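Tungstate ABC transporter, periplasmic tungstate-binding protein (Geobacter sulfurreducens, PDB 3LR1) probably captures tungstate in the periplasm and hands it to the membrane part of an ABC-type uptake transporter. Local coordinates at residues A[26-31]-A[221-226]; A[96-101]-A[165-170]; A[58-61]-A[65-68]; A[202-205]-A[211-214]; A[129-134]-A[145-150]. All coordinates share one frame; numbering follows the deposited sequence.

In the fold
The five contacts fall into two groups. Contacts 1, 3 and 4 sit together: contact 4 touches contact 1 through Ile221 against Ala203, and contact 3 through neighbouring strands 57-60 and 197-204. Contacts 2 and 5 lie on the other side of the molecule from contacts 1 and 4, and there Leu169 packs on Glu131. Contact 3 is the buried one, its centre about 11 Å from the centre of the chain; the others are partly buried and farther out. Contacts 1 and 4 are made of apolar and ring packing, whereas contacts 2 and 5 each depend on a tyrosine hydroxyl, whose partner across the contact is a backbone N-H in contact 2 and a carboxylate in contact 5. Contact 3 sets a buried carboxylate beside a strand end.

Contact 1: residues A[26-31]-A[221-226]; sequences PPFEKK and IDYVTG
One face of the Tyr223 ring is taken by Phe28 CB, a CH-pi contact 4.0 Å from the ring centroid and 20° off the normal. Phe28 CB is displaced toward the rim, 3.8 Å from Tyr223 CD2. The two aromatic rings themselves meet at a slant, planes 40° apart and centroids 5.7 Å apart. Phe28 CD1 reaches back to Tyr223 CB at 3.8 Å, while Pro27 arrives about square to the tyrosine, its CG 3.6 Å from Tyr223 OH. Both aromatic side chains have CG anti to the backbone N (chi1 165° for Tyr223), which sends each ring out beside its own carbonyl carbon into the space between the helices. The contact is helix-to-helix packing in a periplasmic binding protein fold: it joins helix 20-32, near the start of the chain, to the end of helix 214-224, some 190 residues later. The hydroxyl of Tyr223 has its polar partner just ahead of the first segment, a hydrogen bond with Leu24 O. An alanine in place of Tyr223 is likely to leave Leu24 O without this mate and open a gap beside Phe28 CB and the Pro27 ring. Helix 227-235 adds to the packing, with Glu228 and Ile232 touching both Pro27 and Tyr223. Beyond the tyrosine, Thr225 N and Thr225 OG1 grip Ile221 O from opposite faces of its carbonyl plane, the hydroxyl bond being 2.8 Å between Thr225 OG1 and Ile221 O.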
# COMPACT_ATOMS: atom_id res chain seq x y z
N PRO A 26 -12.28 -11.44 9.26
CA PRO A 26 -13.08 -12.45 9.97
C PRO A 26 -14.56 -12.16 10.27
O PRO A 26 -15.41 -13.07 10.10
CB PRO A 26 -12.26 -12.76 11.20
CG PRO A 26 -10.83 -12.58 10.73
CD PRO A 26 -10.93 -11.32 9.85
N PRO A 27 -14.89 -10.94 10.70
CA PRO A 27 -16.33 -10.69 10.86
C PRO A 27 -17.14 -10.83 9.60
O PRO A 27 -18.24 -11.31 9.66
CB PRO A 27 -16.37 -9.26 11.34
CG PRO A 27 -14.94 -9.02 11.90
CD PRO A 27 -14.08 -9.73 10.99
N PHE A 28 -16.58 -10.42 8.46
CA PHE A 28 -17.22 -10.64 7.14
C PHE A 28 -17.33 -12.12 6.83
O PHE A 28 -18.38 -12.59 6.36
CB PHE A 28 -16.45 -9.92 6.04
CG PHE A 28 -17.00 -10.11 4.67
CD1 PHE A 28 -18.09 -9.38 4.28
CD2 PHE A 28 -16.47 -11.12 3.81
CE1 PHE A 28 -18.68 -9.60 3.01
CE2 PHE A 28 -16.99 -11.33 2.53
CZ PHE A 28 -18.09 -10.59 2.12
N GLU A 29 -16.25 -12.86 7.06
CA GLU A 29 -16.27 -14.31 6.81
C GLU A 29 -17.34 -15.02 7.63
O GLU A 29 -18.10 -15.86 7.11
CB GLU A 29 -14.88 -14.91 7.05
CG GLU A 29 -13.82 -14.40 6.03
CD GLU A 29 -12.37 -14.81 6.34
OE1 GLU A 29 -11.93 -14.67 7.52
OE2 GLU A 29 -11.68 -15.27 5.41
N LYS A 30 -17.44 -14.64 8.90
CA LYS A 30 -18.45 -15.23 9.79
C LYS A 30 -19.84 -14.85 9.33
O LYS A 30 -20.74 -15.69 9.27
CB LYS A 30 -18.20 -14.77 11.22
CG LYS A 30 -19.11 -15.41 12.23
CD LYS A 30 -18.68 -15.08 13.66
CE LYS A 30 -19.52 -15.85 14.66
NZ LYS A 30 -19.40 -17.34 14.58
N LYS A 31 -20.04 -13.58 8.99
CA LYS A 31 -21.41 -13.15 8.66
C LYS A 31 -21.92 -13.85 7.40
O LYS A 31 -23.10 -14.18 7.32
CB LYS A 31 -21.38 -11.64 8.48
CG LYS A 31 -22.74 -11.00 8.04
CD LYS A 31 -22.64 -9.49 8.07
CE LYS A 31 -24.05 -8.94 7.84
NZ LYS A 31 -24.07 -7.52 8.06
N ILE A 221 -17.32 -5.03 -0.29
CA ILE A 221 -17.05 -3.62 -0.41
C ILE A 221 -17.97 -2.81 0.54
O ILE A 221 -17.53 -1.87 1.19
CB ILE A 221 -17.22 -3.12 -1.88
CG1 ILE A 221 -16.11 -3.77 -2.75
CG2 ILE A 221 -17.16 -1.58 -1.87
CD1 ILE A 221 -16.20 -3.49 -4.31
N ASP A 222 -19.23 -3.18 0.61
CA ASP A 222 -20.20 -2.54 1.53
C ASP A 222 -19.74 -2.66 2.99
O ASP A 222 -19.88 -1.74 3.79
CB ASP A 222 -21.61 -3.17 1.36
CG ASP A 222 -22.31 -2.78 0.01
OD1 ASP A 222 -21.88 -1.82 -0.67
OD2 ASP A 222 -23.32 -3.42 -0.37
N TYR A 223 -19.17 -3.82 3.28
CA TYR A 223 -18.69 -4.13 4.62
C TYR A 223 -17.52 -3.28 5.01
O TYR A 223 -17.53 -2.66 6.07
CB TYR A 223 -18.43 -5.64 4.82
CG TYR A 223 -17.58 -5.89 6.07
CD1 TYR A 223 -18.13 -5.88 7.35
CD2 TYR A 223 -16.25 -6.14 5.94
CE1 TYR A 223 -17.31 -6.12 8.49
CE2 TYR A 223 -15.44 -6.36 7.06
CZ TYR A 223 -15.97 -6.33 8.30
OH TYR A 223 -15.15 -6.50 9.33
N VAL A 224 -16.49 -3.30 4.18
CA VAL A 224 -15.27 -2.57 4.39
C VAL A 224 -15.54 -1.07 4.50
O VAL A 224 -14.97 -0.44 5.29
CB VAL A 224 -14.24 -2.93 3.28
CG1 VAL A 224 -13.09 -2.07 3.35
CG2 VAL A 224 -13.82 -4.46 3.38
N THR A 225 -16.47 -0.53 3.73
CA THR A 225 -16.80 0.90 3.82
C THR A 225 -17.95 1.19 4.77
O THR A 225 -18.42 2.34 4.89
CB THR A 225 -17.15 1.43 2.41
OG1 THR A 225 -18.28 0.70 1.87
CG2 THR A 225 -15.92 1.29 1.50
N GLY A 226 -18.48 0.15 5.39
CA GLY A 226 -19.55 0.33 6.38
C GLY A 226 -19.06 0.61 7.77
O GLY A 226 -17.85 0.61 8.04

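Contact 2: residues A[96-101]-A[165-170]; sequences AGIAKA and RAYTLT
Ala96 meets Tyr167 twice: its backbone N gives a hydrogen bond of 2.8 Å to Tyr167 OH, bent to 154° at the hydrogen, and its CB lies 3.7 Å from Tyr167 CZ. Gly97 then turns the chain with a positive phi of 65°, and Ile98 opens a short 3-10 segment. Ile98 CD1 packs 3.6 Å from Tyr167 CD1, with CG1 3.7 Å from Tyr167 CE1; the two side chains run past one another in opposite directions. A chi1 of 76° places Ile98 CG1 between its backbone N and carbonyl carbon, and from there the branch extends along the ring. Tyr167 OH is also hydrogen-bonded to Asp94 OD1, and that carboxylate holds the N-H groups of Ile98 and Ala99 as well, so hydroxyl and turn share one anchor. A phenylalanine at Tyr167 would probably keep the packing on Ile98 but leave the Ala96 N-H and Asp94 without their hydroxyl partner. The loop lies against Tyr167 beside strand 167-171, which runs between strands 118-120 and 78-90, while Leu111 of helix 104-114 touches Ala96, Ile98 and Tyr167 together.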
# COMPACT_ATOMS: atom_id res chain seq x y z
N ALA A 96 21.21 13.05 8.50
CA ALA A 96 20.71 14.12 7.67
C ALA A 96 19.89 15.16 8.47
O ALA A 96 19.55 16.22 7.97
CB ALA A 96 19.91 13.54 6.49
N GLY A 97 19.56 14.83 9.72
CA GLY A 97 18.81 15.73 10.58
C GLY A 97 17.41 15.96 10.09
O GLY A 97 16.86 17.07 10.20
N ILE A 98 16.78 14.92 9.56
CA ILE A 98 15.44 15.09 9.01
C ILE A 98 14.38 15.25 10.09
O ILE A 98 13.28 15.75 9.76
CB ILE A 98 15.00 14.04 7.94
CG1 ILE A 98 14.62 12.71 8.54
CG2 ILE A 98 16.01 13.90 6.80
CD1 ILE A 98 13.93 11.80 7.55
N ALA A 99 14.71 14.95 11.36
CA ALA A 99 13.74 15.14 12.45
C ALA A 99 13.42 16.61 12.61
O ALA A 99 12.38 16.96 13.14
CB ALA A 99 14.27 14.57 13.78
N LYS A 100 14.30 17.48 12.13
CA LYS A 100 14.01 18.90 12.14
C LYS A 100 13.19 19.43 10.96
O LYS A 100 12.82 20.62 10.96
CB LYS A 100 15.29 19.68 12.31
CG LYS A 100 16.11 19.97 11.06
CD LYS A 100 17.27 20.98 11.43
CE LYS A 100 18.08 20.58 12.77
NZ LYS A 100 19.14 21.60 13.17
N ALA A 101 12.86 18.56 9.99
CA ALA A 101 12.05 18.93 8.83
C ALA A 101 10.58 19.18 9.21
O ALA A 101 10.03 18.50 10.08
CB ALA A 101 12.13 17.87 7.79
N ARG A 165 21.74 1.41 6.22
CA ARG A 165 21.54 2.56 7.11
C ARG A 165 21.09 3.79 6.35
O ARG A 165 21.65 4.91 6.49
CB ARG A 165 22.82 2.78 7.92
CG ARG A 165 22.88 1.69 8.98
CD ARG A 165 24.19 1.18 9.00
NE ARG A 165 25.11 2.31 9.12
CZ ARG A 165 26.34 2.36 8.61
NH1 ARG A 165 26.83 1.32 7.92
NH2 ARG A 165 27.07 3.46 8.80
N ALA A 166 20.08 3.54 5.53
CA ALA A 166 19.51 4.51 4.59
C ALA A 166 18.17 4.98 5.15
O ALA A 166 17.63 4.43 6.14
CB ALA A 166 19.33 3.90 3.16
N TYR A 167 17.67 6.06 4.53
CA TYR A 167 16.34 6.52 4.73
C TYR A 167 15.44 5.92 3.64
O TYR A 167 15.90 5.54 2.57
CB TYR A 167 16.29 8.04 4.65
CG TYR A 167 17.07 8.79 5.67
CD1 TYR A 167 16.43 9.35 6.78
CD2 TYR A 167 18.44 9.04 5.52
CE1 TYR A 167 17.14 10.08 7.72
CE2 TYR A 167 19.14 9.78 6.48
CZ TYR A 167 18.48 10.30 7.57
OH TYR A 167 19.17 11.07 8.53
N THR A 168 14.16 5.82 3.94
CA THR A 168 13.18 5.42 2.97
C THR A 168 11.81 5.96 3.36
O THR A 168 11.54 6.18 4.58
CB THR A 168 13.16 3.85 2.77
OG1 THR A 168 12.41 3.57 1.57
CG2 THR A 168 12.54 3.10 3.95
N LEU A 169 10.97 6.17 2.34
CA LEU A 169 9.60 6.52 2.49
C LEU A 169 8.83 5.20 2.56
O LEU A 169 9.00 4.33 1.69
CB LEU A 169 9.11 7.37 1.31
CG LEU A 169 7.67 7.81 1.37
CD1 LEU A 169 7.49 9.02 2.39
CD2 LEU A 169 7.17 8.15 -0.06
N THR A 170 8.08 5.02 3.65
CA THR A 170 7.33 3.79 3.88
C THR A 170 5.92 4.08 4.34
O THR A 170 5.67 5.08 5.00
CB THR A 170 8.05 2.82 4.91
OG1 THR A 170 7.31 1.59 5.03
CG2 THR A 170 8.19 3.42 6.30

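Contact 3: residues A[58-61]-A[65-68]; sequences VFVH and LEDK
Val60 and Glu66 bring strand and helix nearest, their CA atoms 7.7 Å apart, as the chain leaves strand 57-60 and turns directly into helix 63-71. Glu66 lays its aliphatic part along the valine: its CG is 3.5 Å from Val60 CG2, and the two side chains pass in opposite directions. With chi1 at -67°, Val60 turns CG2 into the space between its own backbone N and carbonyl carbon, and it is this methyl that meets the glutamate. Beyond CG, the Glu66 chain is extended (chi2 166°) and carries the carboxylate over the end of the strand. There OE1 comes to 3.3 Å from Val60 O, but both are acceptors and the approach is no bond; OE1 is also 3.6 Å from His61 C. What holds the carboxylate is Ala62, the residue after His61, whose N donates to Glu66 OE1, while OE2 forms a salt bridge with Arg78. Two different partners therefore grip the two oxygens, fixing the rotation of a buried charge, which the arginine probably helps to stabilise. His61 continues from the strand to within about 5 Å of a bound tungsten ion, measured from its side chain. Strand 57-60 runs between parallel strand 6-12 and antiparallel strand 197-204; Met202 of the latter touches Glu66, and Ala46 of helix 43-51 touches Val60.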
# COMPACT_ATOMS: atom_id res chain seq x y z
N VAL A 58 -10.31 -6.43 -6.17
CA VAL A 58 -8.98 -5.91 -6.18
C VAL A 58 -8.91 -4.84 -5.12
O VAL A 58 -9.76 -3.96 -5.10
CB VAL A 58 -8.57 -5.36 -7.60
CG1 VAL A 58 -7.23 -4.71 -7.58
CG2 VAL A 58 -8.61 -6.48 -8.64
N PHE A 59 -7.85 -4.86 -4.30
CA PHE A 59 -7.68 -3.87 -3.21
C PHE A 59 -6.24 -3.36 -3.22
O PHE A 59 -5.30 -4.06 -2.79
CB PHE A 59 -8.05 -4.51 -1.88
CG PHE A 59 -7.87 -3.61 -0.68
CD1 PHE A 59 -8.49 -2.42 -0.59
CD2 PHE A 59 -7.08 -4.00 0.35
CE1 PHE A 59 -8.39 -1.62 0.56
CE2 PHE A 59 -6.97 -3.21 1.52
CZ PHE A 59 -7.62 -2.01 1.58
N VAL A 60 -6.05 -2.15 -3.71
CA VAL A 60 -4.71 -1.64 -3.95
C VAL A 60 -4.66 -0.16 -3.67
O VAL A 60 -5.68 0.50 -3.60
CB VAL A 60 -4.23 -1.87 -5.40
CG1 VAL A 60 -4.03 -3.40 -5.70
CG2 VAL A 60 -5.15 -1.20 -6.40
N HIS A 61 -3.48 0.37 -3.54
CA HIS A 61 -3.30 1.82 -3.39
C HIS A 61 -2.44 2.19 -4.59
O HIS A 61 -1.24 2.10 -4.55
CB HIS A 61 -2.59 2.22 -2.03
CG HIS A 61 -2.33 3.69 -1.93
ND1 HIS A 61 -3.29 4.63 -2.27
CD2 HIS A 61 -1.21 4.39 -1.64
CE1 HIS A 61 -2.77 5.85 -2.17
NE2 HIS A 61 -1.51 5.73 -1.80
N LEU A 65 -3.48 3.63 -11.75
CA LEU A 65 -3.72 2.29 -12.26
C LEU A 65 -5.15 1.81 -11.95
O LEU A 65 -5.78 1.15 -12.76
CB LEU A 65 -2.70 1.35 -11.65
CG LEU A 65 -1.27 1.58 -12.10
CD1 LEU A 65 -0.41 0.50 -11.44
CD2 LEU A 65 -1.16 1.59 -13.69
N GLU A 66 -5.68 2.19 -10.82
CA GLU A 66 -7.06 1.86 -10.44
C GLU A 66 -8.01 2.55 -11.42
O GLU A 66 -8.97 1.95 -11.88
CB GLU A 66 -7.36 2.35 -9.03
CG GLU A 66 -6.62 1.64 -7.87
CD GLU A 66 -6.72 2.44 -6.56
OE1 GLU A 66 -5.71 2.78 -5.92
OE2 GLU A 66 -7.84 2.74 -6.16
N ASP A 67 -7.75 3.84 -11.71
CA ASP A 67 -8.59 4.56 -12.67
C ASP A 67 -8.63 3.89 -14.02
O ASP A 67 -9.69 3.83 -14.65
CB ASP A 67 -8.15 6.02 -12.81
CG ASP A 67 -8.51 6.87 -11.57
OD1 ASP A 67 -9.27 6.47 -10.64
OD2 ASP A 67 -8.01 7.97 -11.50
N LYS A 68 -7.47 3.42 -14.48
CA LYS A 68 -7.38 2.74 -15.76
C LYS A 68 -8.16 1.43 -15.74
O LYS A 68 -8.78 1.08 -16.69
CB LYS A 68 -5.91 2.49 -16.16
CG LYS A 68 -5.76 1.92 -17.55
CD LYS A 68 -4.33 1.85 -18.07
CE LYS A 68 -4.29 1.22 -19.44
NZ LYS A 68 -4.60 -0.23 -19.43

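Contact 4: residues A[202-205]-A[211-214]; sequences MAVN and HVKY
Val204 CG1 packs on Val212 CG2 at 3.7 Å, an apolar contact between two valines that lie roughly perpendicular, and one residue back along the strand Ala203 CB lies 3.9 Å from Tyr214 CD1, at a slant to the ring. Tyr214 is turned with CG anti to its backbone N (chi1 171°), which brings the CD1 edge of the ring up to Ala203 CB and Val204 O. Val204 has its CG1 beside its own carbonyl carbon, on the side where Val212 sits. Contacts to a backbone oxygen form the second group: Val204 O faces Val212 CG1 at 3.4 Å and lies near the plane of the Tyr214 ring, at its edge, 4.0 Å from CD1. Polar bonds all run to residues outside these two pieces of chain or within one of them. Tyr214 OH is bonded to Asn77 OD1, Lys213 N to Asp56 OD1, and Lys213 is the centre of an inverse gamma turn that leads into helix 214-224 from its N-cap position. Strand 197-204 is tied to strand 75-76 through Ala203 and Val76, and Val204 pairs with Asp56. The return of the chain onto the strand it has just left is therefore held across the contact by methyl and ring packing, while polar bonds to Asp56 and Asn77 fix how the incoming turn and the tyrosine are set.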
# COMPACT_ATOMS: atom_id res chain seq x y z
N MSE A 202 -12.38 -2.60 -5.37
CA MSE A 202 -13.15 -2.65 -6.64
C MSE A 202 -13.57 -4.08 -6.89
O MSE A 202 -12.82 -5.00 -6.56
CB MSE A 202 -12.31 -2.18 -7.84
CG MSE A 202 -11.70 -0.86 -7.70
SE MSE A 202 -10.38 -0.55 -9.06
CE MSE A 202 -8.82 -1.60 -8.64
N ALA A 203 -14.75 -4.25 -7.44
CA ALA A 203 -15.27 -5.54 -7.86
C ALA A 203 -14.90 -5.75 -9.32
O ALA A 203 -14.97 -4.80 -10.15
CB ALA A 203 -16.79 -5.60 -7.64
N VAL A 204 -14.47 -6.99 -9.63
CA VAL A 204 -14.17 -7.43 -10.98
C VAL A 204 -15.52 -7.54 -11.71
O VAL A 204 -16.51 -8.10 -11.16
CB VAL A 204 -13.42 -8.76 -11.00
CG1 VAL A 204 -13.25 -9.26 -12.44
CG2 VAL A 204 -12.03 -8.56 -10.36
N ASN A 205 -15.58 -6.98 -12.90
CA ASN A 205 -16.85 -6.80 -13.63
C ASN A 205 -17.41 -8.11 -14.19
O ASN A 205 -16.82 -8.70 -15.07
CB ASN A 205 -16.62 -5.80 -14.75
CG ASN A 205 -17.86 -5.41 -15.44
OD1 ASN A 205 -18.93 -5.92 -15.15
ND2 ASN A 205 -17.74 -4.51 -16.40
N HIS A 211 -18.34 -15.54 -14.31
CA HIS A 211 -18.16 -16.47 -13.19
C HIS A 211 -17.57 -15.82 -11.94
O HIS A 211 -17.44 -16.45 -10.91
CB HIS A 211 -17.33 -17.65 -13.62
CG HIS A 211 -17.88 -18.32 -14.83
ND1 HIS A 211 -17.11 -18.62 -15.94
CD2 HIS A 211 -19.15 -18.64 -15.16
CE1 HIS A 211 -17.88 -19.15 -16.87
NE2 HIS A 211 -19.13 -19.15 -16.44
N VAL A 212 -17.22 -14.54 -12.01
CA VAL A 212 -16.73 -13.88 -10.83
C VAL A 212 -17.87 -13.81 -9.74
O VAL A 212 -19.10 -13.82 -10.08
CB VAL A 212 -16.29 -12.53 -11.31
CG1 VAL A 212 -16.92 -11.45 -10.63
CG2 VAL A 212 -14.75 -12.54 -11.66
N LYS A 213 -17.47 -13.79 -8.48
CA LYS A 213 -18.39 -13.79 -7.31
C LYS A 213 -18.78 -12.31 -7.01
O LYS A 213 -18.33 -11.70 -6.04
CB LYS A 213 -17.68 -14.39 -6.07
CG LYS A 213 -17.21 -15.90 -6.17
CD LYS A 213 -18.18 -16.81 -5.44
CE LYS A 213 -17.89 -18.31 -5.65
NZ LYS A 213 -16.51 -18.56 -6.05
N TYR A 214 -19.56 -11.71 -7.89
CA TYR A 214 -19.78 -10.24 -7.84
C TYR A 214 -20.65 -9.82 -6.66
O TYR A 214 -20.41 -8.80 -6.00
CB TYR A 214 -20.38 -9.74 -9.14
CG TYR A 214 -20.83 -8.31 -9.11
CD1 TYR A 214 -19.94 -7.26 -9.34
CD2 TYR A 214 -22.17 -8.00 -8.84
CE1 TYR A 214 -20.40 -5.93 -9.33
CE2 TYR A 214 -22.62 -6.68 -8.84
CZ TYR A 214 -21.72 -5.66 -9.10
OH TYR A 214 -22.14 -4.34 -9.05

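Contact 5: residues A[129-134]-A[145-150]; sequences TKELDL and NWYVEA
A beta-alpha-beta unit, strand 118-120, helix 126-137 and strand 147-149, is tied together here by a hydrogen bond from Tyr147 OH to Glu131 OE2, 2.6 Å long. The hydroxyl meets OE2 on the syn side, 22° out of the carboxylate plane, and OE2 in turn lies in the plane of the tyrosine ring at its edge, 3.3 Å from Tyr147 CE1. Carboxylate and ring planes are 48° apart, and the side chains reach toward each other from facing sides, spanning backbones whose nearest CA atoms, those of Glu131 and Glu149, are 11.5 Å apart. Glu131 starts with CG anti to its backbone N and then bends at chi2 (-141°), which brings the carboxylate round to the tyrosine. In such a crossover the helix packs on the sheet formed by its two flanking strands, which run parallel, and this pair bridges the helix to the second of them. Strand 118-120 takes part too: Ser120 OG is hydrogen-bonded to Glu131 OE1, and Phe118 touches both Glu131 and Tyr147. Trp135 NE1, one turn further along the helix, also bonds Glu131 OE2, so this buried carboxylate is held at both oxygens, which would probably favour its charged form. Leu132 comes in nearly square to Tyr147, its CD2 4.0 Å from Tyr147 OH. On the strand, Tyr147 CB rests over one face of the neighbouring Trp146 ring, offset toward the rim.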
# COMPACT_ATOMS: atom_id res chain seq x y z
N THR A 129 4.62 6.29 -6.61
CA THR A 129 3.92 7.50 -7.10
C THR A 129 3.91 8.65 -6.09
O THR A 129 4.08 9.83 -6.45
CB THR A 129 2.48 7.12 -7.43
OG1 THR A 129 2.53 6.22 -8.52
CG2 THR A 129 1.57 8.31 -7.74
N LYS A 130 3.72 8.33 -4.83
CA LYS A 130 3.68 9.36 -3.82
C LYS A 130 5.08 9.95 -3.66
O LYS A 130 5.25 11.20 -3.55
CB LYS A 130 3.19 8.83 -2.46
CG LYS A 130 3.24 9.86 -1.31
CD LYS A 130 2.18 10.94 -1.38
CE LYS A 130 2.69 12.26 -0.81
NZ LYS A 130 1.81 12.85 0.28
N GLU A 131 6.06 9.06 -3.63
CA GLU A 131 7.43 9.47 -3.50
C GLU A 131 7.78 10.46 -4.64
O GLU A 131 8.32 11.53 -4.40
CB GLU A 131 8.38 8.24 -3.52
CG GLU A 131 9.85 8.61 -3.41
CD GLU A 131 10.79 7.76 -4.30
OE1 GLU A 131 10.46 6.62 -4.69
OE2 GLU A 131 11.88 8.25 -4.62
N LEU A 132 7.45 10.07 -5.89
CA LEU A 132 7.73 10.93 -7.05
C LEU A 132 6.99 12.27 -6.98
O LEU A 132 7.55 13.38 -7.30
CB LEU A 132 7.42 10.19 -8.35
CG LEU A 132 8.36 8.99 -8.63
CD1 LEU A 132 8.17 8.49 -10.08
CD2 LEU A 132 9.86 9.24 -8.35
N ASP A 133 5.76 12.22 -6.49
CA ASP A 133 5.00 13.46 -6.29
C ASP A 133 5.70 14.38 -5.31
O ASP A 133 5.71 15.59 -5.52
CB ASP A 133 3.56 13.19 -5.84
CG ASP A 133 2.71 12.54 -6.94
OD1 ASP A 133 3.16 12.50 -8.13
OD2 ASP A 133 1.61 12.03 -6.60
N LEU A 134 6.29 13.80 -4.25
CA LEU A 134 6.97 14.58 -3.22
C LEU A 134 8.30 15.13 -3.70
O LEU A 134 8.58 16.28 -3.45
CB LEU A 134 7.22 13.77 -1.96
CG LEU A 134 6.07 13.35 -1.05
CD1 LEU A 134 6.62 12.29 -0.06
CD2 LEU A 134 5.42 14.55 -0.33
N ASN A 145 24.22 9.08 -6.40
CA ASN A 145 24.42 7.69 -6.10
C ASN A 145 23.55 7.32 -4.94
O ASN A 145 23.12 6.18 -4.81
CB ASN A 145 25.86 7.41 -5.72
CG ASN A 145 26.08 5.94 -5.42
OD1 ASN A 145 26.39 5.58 -4.30
ND2 ASN A 145 25.87 5.09 -6.43
N TRP A 146 23.38 8.31 -4.08
CA TRP A 146 22.60 8.19 -2.86
C TRP A 146 21.16 7.70 -3.19
O TRP A 146 20.56 7.04 -2.39
CB TRP A 146 22.63 9.54 -2.10
CG TRP A 146 22.00 10.61 -2.91
CD1 TRP A 146 22.62 11.42 -3.83
CD2 TRP A 146 20.62 10.96 -2.93
NE1 TRP A 146 21.70 12.24 -4.41
CE2 TRP A 146 20.47 12.00 -3.86
CE3 TRP A 146 19.50 10.51 -2.23
CZ2 TRP A 146 19.23 12.57 -4.13
CZ3 TRP A 146 18.29 11.09 -2.49
CH2 TRP A 146 18.15 12.10 -3.43
N TYR A 147 20.65 8.03 -4.38
CA TYR A 147 19.26 7.69 -4.77
C TYR A 147 19.16 6.31 -5.39
O TYR A 147 19.55 6.13 -6.55
CB TYR A 147 18.76 8.69 -5.79
CG TYR A 147 17.33 8.46 -6.10
CD1 TYR A 147 16.37 8.65 -5.11
CD2 TYR A 147 16.92 8.02 -7.33
CE1 TYR A 147 15.06 8.44 -5.34
CE2 TYR A 147 15.55 7.80 -7.57
CZ TYR A 147 14.64 8.02 -6.54
OH TYR A 147 13.28 7.83 -6.71
N VAL A 148 18.67 5.33 -4.63
CA VAL A 148 18.61 3.94 -5.10
C VAL A 148 17.22 3.53 -5.50
O VAL A 148 16.26 3.81 -4.77
CB VAL A 148 19.00 2.97 -4.00
CG1 VAL A 148 19.06 1.54 -4.59
CG2 VAL A 148 20.31 3.40 -3.36
N GLU A 149 17.08 2.84 -6.62
CA GLU A 149 15.75 2.39 -7.04
C GLU A 149 15.68 0.88 -6.91
O GLU A 149 16.25 0.18 -7.71
CB GLU A 149 15.52 2.83 -8.49
CG GLU A 149 15.78 4.32 -8.75
CD GLU A 149 15.28 4.71 -10.10
OE1 GLU A 149 15.93 4.33 -11.10
OE2 GLU A 149 14.22 5.37 -10.17
N ALA A 150 14.98 0.36 -5.90
CA ALA A 150 15.06 -1.08 -5.61
C ALA A 150 14.29 -2.00 -6.57
O ALA A 150 14.68 -3.13 -6.81
CB ALA A 150 14.59 -1.35 -4.16